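Local coordinates for protein bifunctional endo-1,4-beta-xylanase A (Neocallimastix patriciarum, PDB 2VG9) that probably hydrolyses internal beta-1,4-xylosidic linkages of xylan as a family 11 endo-xylanase with a beta jelly roll fold, at residues P108-W118 / F156-R167. Residues are numbered along the deposited sequence; the frame is centred on the assembly and turned at random.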
loop_
_atom_site.group_PDB
_atom_site.type_symbol
_atom_site.label_atom_id
_atom_site.label_comp_id
_atom_site.label_asym_id
_atom_site.label_seq_id
_atom_site.Cartn_x
_atom_site.Cartn_y
_atom_site.Cartn_z
ATOM N N PRO A 108 18.067 -4.356 -3.768
ATOM C CA PRO A 108 17.504 -3.001 -3.725
ATOM C C PRO A 108 16.500 -2.757 -2.577
ATOM O O PRO A 108 15.905 -3.704 -2.026
ATOM C CB PRO A 108 16.821 -2.865 -5.094
ATOM C CG PRO A 108 16.426 -4.266 -5.448
ATOM C CD PRO A 108 17.381 -5.207 -4.750
ATOM N N LEU A 109 16.327 -1.485 -2.238
ATOM C CA LEU A 109 15.284 -1.040 -1.333
ATOM C C LEU A 109 14.011 -1.033 -2.170
ATOM O O LEU A 109 14.019 -0.492 -3.277
ATOM C CB LEU A 109 15.612 0.382 -0.868
ATOM C CG LEU A 109 15.079 1.111 0.382
ATOM C CD1 LEU A 109 14.482 2.461 0.069
ATOM C CD2 LEU A 109 14.203 0.304 1.352
ATOM N N VAL A 110 12.927 -1.639 -1.676
ATOM C CA VAL A 110 11.708 -1.804 -2.506
ATOM C C VAL A 110 10.495 -1.280 -1.753
ATOM O O VAL A 110 10.329 -1.592 -0.579
ATOM C CB VAL A 110 11.476 -3.298 -2.886
ATOM C CG1 VAL A 110 10.090 -3.530 -3.504
ATOM C CG2 VAL A 110 12.588 -3.796 -3.801
ATOM N N GLU A 111 9.671 -0.471 -2.434
ATOM C CA GLU A 111 8.307 -0.138 -1.998
ATOM C C GLU A 111 7.393 -0.930 -2.942
ATOM O O GLU A 111 7.550 -0.867 -4.164
ATOM C CB GLU A 111 8.069 1.362 -2.149
ATOM C CG GLU A 111 6.710 1.895 -1.706
ATOM C CD GLU A 111 6.644 3.409 -1.869
ATOM O OE1 GLU A 111 6.120 4.091 -0.968
ATOM O OE2 GLU A 111 7.143 3.927 -2.903
ATOM N N TYR A 112 6.478 -1.720 -2.390
ATOM C CA TYR A 112 5.668 -2.631 -3.209
ATOM C C TYR A 112 4.160 -2.317 -3.052
ATOM O O TYR A 112 3.720 -1.772 -2.018
ATOM C CB TYR A 112 5.994 -4.104 -2.874
ATOM C CG TYR A 112 5.471 -4.574 -1.519
ATOM C CD1 TYR A 112 4.108 -4.902 -1.359
ATOM C CD2 TYR A 112 6.323 -4.688 -0.402
ATOM C CE1 TYR A 112 3.589 -5.329 -0.136
ATOM C CE2 TYR A 112 5.814 -5.163 0.877
ATOM C CZ TYR A 112 4.435 -5.466 0.976
ATOM O OH TYR A 112 3.852 -5.916 2.138
ATOM N N TYR A 113 3.405 -2.612 -4.109
ATOM C CA TYR A 113 1.979 -2.333 -4.207
ATOM C C TYR A 113 1.293 -3.552 -4.809
ATOM O O TYR A 113 1.690 -4.060 -5.873
ATOM C CB TYR A 113 1.710 -1.159 -5.145
ATOM C CG TYR A 113 2.338 0.128 -4.736
ATOM C CD1 TYR A 113 1.609 1.112 -4.069
ATOM C CD2 TYR A 113 3.666 0.387 -5.059
ATOM C CE1 TYR A 113 2.220 2.313 -3.689
ATOM C CE2 TYR A 113 4.274 1.551 -4.690
ATOM C CZ TYR A 113 3.557 2.509 -4.017
ATOM O OH TYR A 113 4.225 3.666 -3.692
ATOM N N ILE A 114 0.254 -4.027 -4.143
ATOM C CA ILE A 114 -0.603 -5.008 -4.776
ATOM C C ILE A 114 -1.945 -4.306 -4.921
ATOM O O ILE A 114 -2.700 -4.175 -3.943
ATOM C CB ILE A 114 -0.730 -6.316 -3.952
ATOM C CG1 ILE A 114 0.655 -6.981 -3.790
ATOM C CG2 ILE A 114 -1.697 -7.295 -4.628
ATOM C CD1 ILE A 114 0.672 -8.004 -2.673
ATOM N N ILE A 115 -2.215 -3.816 -6.135
ATOM C CA ILE A 115 -3.323 -2.876 -6.309
ATOM C C ILE A 115 -4.583 -3.610 -6.699
ATOM O O ILE A 115 -4.663 -4.196 -7.781
ATOM C CB ILE A 115 -2.991 -1.755 -7.329
ATOM C CG1 ILE A 115 -1.647 -1.097 -6.978
ATOM C CG2 ILE A 115 -4.139 -0.748 -7.428
ATOM C CD1 ILE A 115 -1.213 0.037 -7.928
ATOM N N GLU A 116 -5.566 -3.536 -5.798
ATOM C CA GLU A 116 -6.854 -4.217 -5.920
ATOM C C GLU A 116 -7.914 -3.401 -6.650
ATOM O O GLU A 116 -8.784 -3.955 -7.327
ATOM C CB GLU A 116 -7.359 -4.576 -4.515
ATOM C CG GLU A 116 -6.447 -5.551 -3.820
ATOM C CD GLU A 116 -6.593 -6.971 -4.416
ATOM O OE1 GLU A 116 -7.586 -7.670 -4.075
ATOM O OE2 GLU A 116 -5.727 -7.369 -5.229
ATOM N N ASP A 117 -7.834 -2.088 -6.509
ATOM C CA ASP A 117 -8.799 -1.175 -7.103
ATOM C C ASP A 117 -8.102 0.185 -7.193
ATOM O O ASP A 117 -7.120 0.462 -6.450
ATOM C CB ASP A 117 -10.079 -1.095 -6.241
ATOM C CG ASP A 117 -11.312 -0.577 -7.019
ATOM O OD1 ASP A 117 -11.215 -0.190 -8.187
ATOM O OD2 ASP A 117 -12.404 -0.542 -6.434
ATOM N N TRP A 118 -8.535 0.977 -8.184
ATOM C CA TRP A 118 -7.975 2.292 -8.452
ATOM C C TRP A 118 -9.006 3.090 -9.247
ATOM O O TRP A 118 -9.910 2.519 -9.883
ATOM C CB TRP A 118 -6.664 2.236 -9.259
ATOM C CG TRP A 118 -6.769 1.431 -10.548
ATOM C CD1 TRP A 118 -6.529 0.088 -10.698
ATOM C CD2 TRP A 118 -7.183 1.919 -11.845
ATOM N NE1 TRP A 118 -6.749 -0.290 -12.010
ATOM C CE2 TRP A 118 -7.140 0.823 -12.734
ATOM C CE3 TRP A 118 -7.568 3.184 -12.335
ATOM C CZ2 TRP A 118 -7.496 0.942 -14.108
ATOM C CZ3 TRP A 118 -7.932 3.306 -13.716
ATOM C CH2 TRP A 118 -7.897 2.175 -14.570
ATOM N N PHE A 156 15.153 4.286 -5.721
ATOM C CA PHE A 156 14.852 2.930 -5.256
ATOM C C PHE A 156 13.924 2.229 -6.255
ATOM O O PHE A 156 13.582 2.782 -7.306
ATOM C CB PHE A 156 14.272 2.943 -3.810
ATOM C CG PHE A 156 12.994 3.745 -3.653
ATOM C CD1 PHE A 156 11.738 3.109 -3.674
ATOM C CD2 PHE A 156 13.038 5.132 -3.474
ATOM C CE1 PHE A 156 10.567 3.847 -3.548
ATOM C CE2 PHE A 156 11.873 5.887 -3.344
ATOM C CZ PHE A 156 10.628 5.244 -3.381
ATOM N N LYS A 157 13.533 1.005 -5.936
ATOM C CA LYS A 157 12.624 0.245 -6.803
ATOM C C LYS A 157 11.211 0.184 -6.228
ATOM O O LYS A 157 11.021 0.097 -5.002
ATOM C CB LYS A 157 13.133 -1.187 -6.985
ATOM C CG LYS A 157 14.476 -1.281 -7.723
ATOM C CD LYS A 157 14.288 -0.984 -9.184
ATOM C CE LYS A 157 15.520 -1.337 -9.983
ATOM N NZ LYS A 157 15.248 -1.049 -11.405
ATOM N N GLN A 158 10.229 0.207 -7.124
ATOM C CA GLN A 158 8.855 -0.135 -6.763
ATOM C C GLN A 158 8.475 -1.432 -7.465
ATOM O O GLN A 158 8.778 -1.614 -8.648
ATOM C CB GLN A 158 7.917 1.008 -7.142
ATOM C CG GLN A 158 8.175 2.290 -6.331
ATOM C CD GLN A 158 7.408 3.484 -6.855
ATOM O OE1 GLN A 158 7.300 3.685 -8.061
ATOM N NE2 GLN A 158 6.883 4.285 -5.951
ATOM N N TYR A 159 7.854 -2.360 -6.742
ATOM C CA TYR A 159 7.298 -3.566 -7.369
ATOM C C TYR A 159 5.784 -3.447 -7.334
ATOM O O TYR A 159 5.216 -2.999 -6.347
ATOM C CB TYR A 159 7.737 -4.872 -6.675
ATOM C CG TYR A 159 9.210 -5.163 -6.666
ATOM C CD1 TYR A 159 10.109 -4.405 -7.440
ATOM C CD2 TYR A 159 9.708 -6.231 -5.926
ATOM C CE1 TYR A 159 11.488 -4.673 -7.430
ATOM C CE2 TYR A 159 11.082 -6.514 -5.908
ATOM C CZ TYR A 159 11.963 -5.729 -6.663
ATOM O OH TYR A 159 13.311 -6.025 -6.629
ATOM N N PHE A 160 5.159 -3.889 -8.415
ATOM C CA PHE A 160 3.705 -3.811 -8.630
ATOM C C PHE A 160 3.133 -5.110 -9.082
ATOM O O PHE A 160 3.726 -5.773 -9.928
ATOM C CB PHE A 160 3.367 -2.794 -9.758
ATOM C CG PHE A 160 3.667 -1.355 -9.383
ATOM C CD1 PHE A 160 2.684 -0.578 -8.754
ATOM C CD2 PHE A 160 4.946 -0.786 -9.652
ATOM C CE1 PHE A 160 2.951 0.766 -8.375
ATOM C CE2 PHE A 160 5.214 0.546 -9.306
ATOM C CZ PHE A 160 4.222 1.322 -8.656
ATOM N N SER A 161 1.966 -5.432 -8.515
ATOM C CA SER A 161 0.980 -6.350 -9.067
ATOM C C SER A 161 -0.295 -5.527 -9.200
ATOM O O SER A 161 -0.827 -5.016 -8.211
ATOM C CB SER A 161 0.655 -7.461 -8.074
ATOM O OG SER A 161 1.658 -8.442 -8.018
ATOM N N VAL A 162 -0.824 -5.438 -10.411
ATOM C CA VAL A 162 -2.050 -4.695 -10.592
ATOM C C VAL A 162 -3.148 -5.673 -10.971
ATOM O O VAL A 162 -3.056 -6.336 -12.014
ATOM C CB VAL A 162 -1.865 -3.594 -11.666
ATOM C CG1 VAL A 162 -3.206 -2.853 -11.938
ATOM C CG2 VAL A 162 -0.739 -2.644 -11.225
ATOM N N ARG A 163 -4.169 -5.782 -10.124
ATOM C CA ARG A 163 -5.318 -6.665 -10.398
ATOM C C ARG A 163 -6.090 -6.181 -11.627
ATOM O O ARG A 163 -6.476 -4.999 -11.709
ATOM C CB ARG A 163 -6.285 -6.711 -9.204
ATOM C CG ARG A 163 -7.257 -7.873 -9.292
ATOM C CD ARG A 163 -8.189 -7.964 -8.072
ATOM N NE ARG A 163 -9.240 -8.994 -8.248
ATOM C CZ ARG A 163 -9.087 -10.272 -7.904
ATOM N NH1 ARG A 163 -7.958 -10.672 -7.342
ATOM N NH2 ARG A 163 -10.076 -11.145 -8.051
ATOM N N GLN A 164 -6.319 -7.101 -12.570
ATOM C CA GLN A 164 -6.979 -6.756 -13.829
ATOM C C GLN A 164 -8.487 -6.498 -13.654
ATOM O O GLN A 164 -9.044 -5.612 -14.313
ATOM C CB GLN A 164 -6.656 -7.783 -14.931
ATOM C CG GLN A 164 -5.129 -7.832 -15.229
ATOM C CD GLN A 164 -4.585 -6.460 -15.615
ATOM O OE1 GLN A 164 -3.904 -5.779 -14.834
ATOM N NE2 GLN A 164 -4.924 -6.030 -16.793
ATOM N N GLN A 165 -9.111 -7.243 -12.738
ATOM C CA GLN A 165 -10.546 -7.098 -12.426
ATOM C C GLN A 165 -10.628 -6.405 -11.056
ATOM O O GLN A 165 -10.377 -7.055 -10.035
ATOM C CB GLN A 165 -11.195 -8.484 -12.373
ATOM C CG GLN A 165 -12.739 -8.515 -12.472
ATOM C CD GLN A 165 -13.397 -9.886 -12.049
ATOM O OE1 GLN A 165 -12.741 -10.950 -12.029
ATOM N NE2 GLN A 165 -14.715 -9.835 -11.710
ATOM N N LYS A 166 -10.978 -5.114 -11.030
ATOM C CA LYS A 166 -11.037 -4.349 -9.791
ATOM C C LYS A 166 -12.000 -4.950 -8.767
ATOM O O LYS A 166 -13.108 -5.391 -9.106
ATOM C CB LYS A 166 -11.488 -2.929 -10.083
ATOM C CG LYS A 166 -10.465 -2.073 -10.784
ATOM C CD LYS A 166 -11.171 -0.822 -11.325
ATOM C CE LYS A 166 -10.201 0.064 -12.128
ATOM N NZ LYS A 166 -10.828 1.396 -12.414
ATOM N N ARG A 167 -11.616 -4.917 -7.497
ATOM C CA ARG A 167 -12.533 -5.338 -6.469
ATOM C C ARG A 167 -12.241 -4.603 -5.160
ATOM O O ARG A 167 -11.211 -3.935 -5.046
ATOM C CB ARG A 167 -12.432 -6.850 -6.297
ATOM C CG ARG A 167 -11.102 -7.298 -5.747
ATOM C CD ARG A 167 -11.093 -8.787 -5.439
ATOM N NE ARG A 167 -9.788 -9.165 -4.872
ATOM C CZ ARG A 167 -9.516 -10.355 -4.337
ATOM N NH1 ARG A 167 -10.449 -11.317 -4.337
ATOM N NH2 ARG A 167 -8.299 -10.591 -3.843
HETATM O O HOH W 1 -6.563 -2.934 -9.679
HETATM O O HOH W 2 -6.933 -2.783 -13.434
#
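The rings of Tyr113 and Phe160 run alongside each other with planes 7° apart, an offset pair with little overlap; the closest atoms, Tyr113 CD2 and Phe160 CE1, are 3.4 Å apart. Phe140 meets the Phe160 ring in turn, and Ile115 CD1 reaches that ring at its edge. On the same sheet face Glu111, extended with CG anti to the backbone N (chi1 -178°), runs alongside Gln158, whose NE2 donates an almost straight bond to Glu111 OE2 (3.1 Å), on the anti side but well out of the carboxylate plane, though in Gln158's own amide plane; Tyr96 binds OE1. The other face carries Val110 across the Tyr159 ring, CG1 3.7 Å from its centroid, while the Tyr159 hydroxyl bonds to Gly187 O. Strands 110-115 and 156-163 form a parallel pair, joined from Lys157 N to Arg163 N by an unbroken ladder, within the otherwise mostly antiparallel curved sheet of the family 11 jelly roll. Beyond it Glu116 and Asp117 form a classic beta bulge opposite Leu93. Bent at chi2 (-74°), Glu116 brings OE1 to the edge of the Arg167 guanidinium, where NE (2.8 Å) and NH2 both grip it from the syn side, somewhat out of the carboxylate plane; Tyr77 also binds OE1, and Tyr137 bonds both Glu116 OE2 and Arg163 NH1. Arg167 NE lies over the face of the Arg163 guanidinium, a pairing the nearby carboxylate probably eases. Lys166 stretches over the Trp118 indole, NZ 3.5 Å from the six-membered ring centroid in a cation-pi contact and bonded to Trp118 O (2.9 Å). At the indole edge, a water accepts from Trp118 NE1 and donates to Arg163 O.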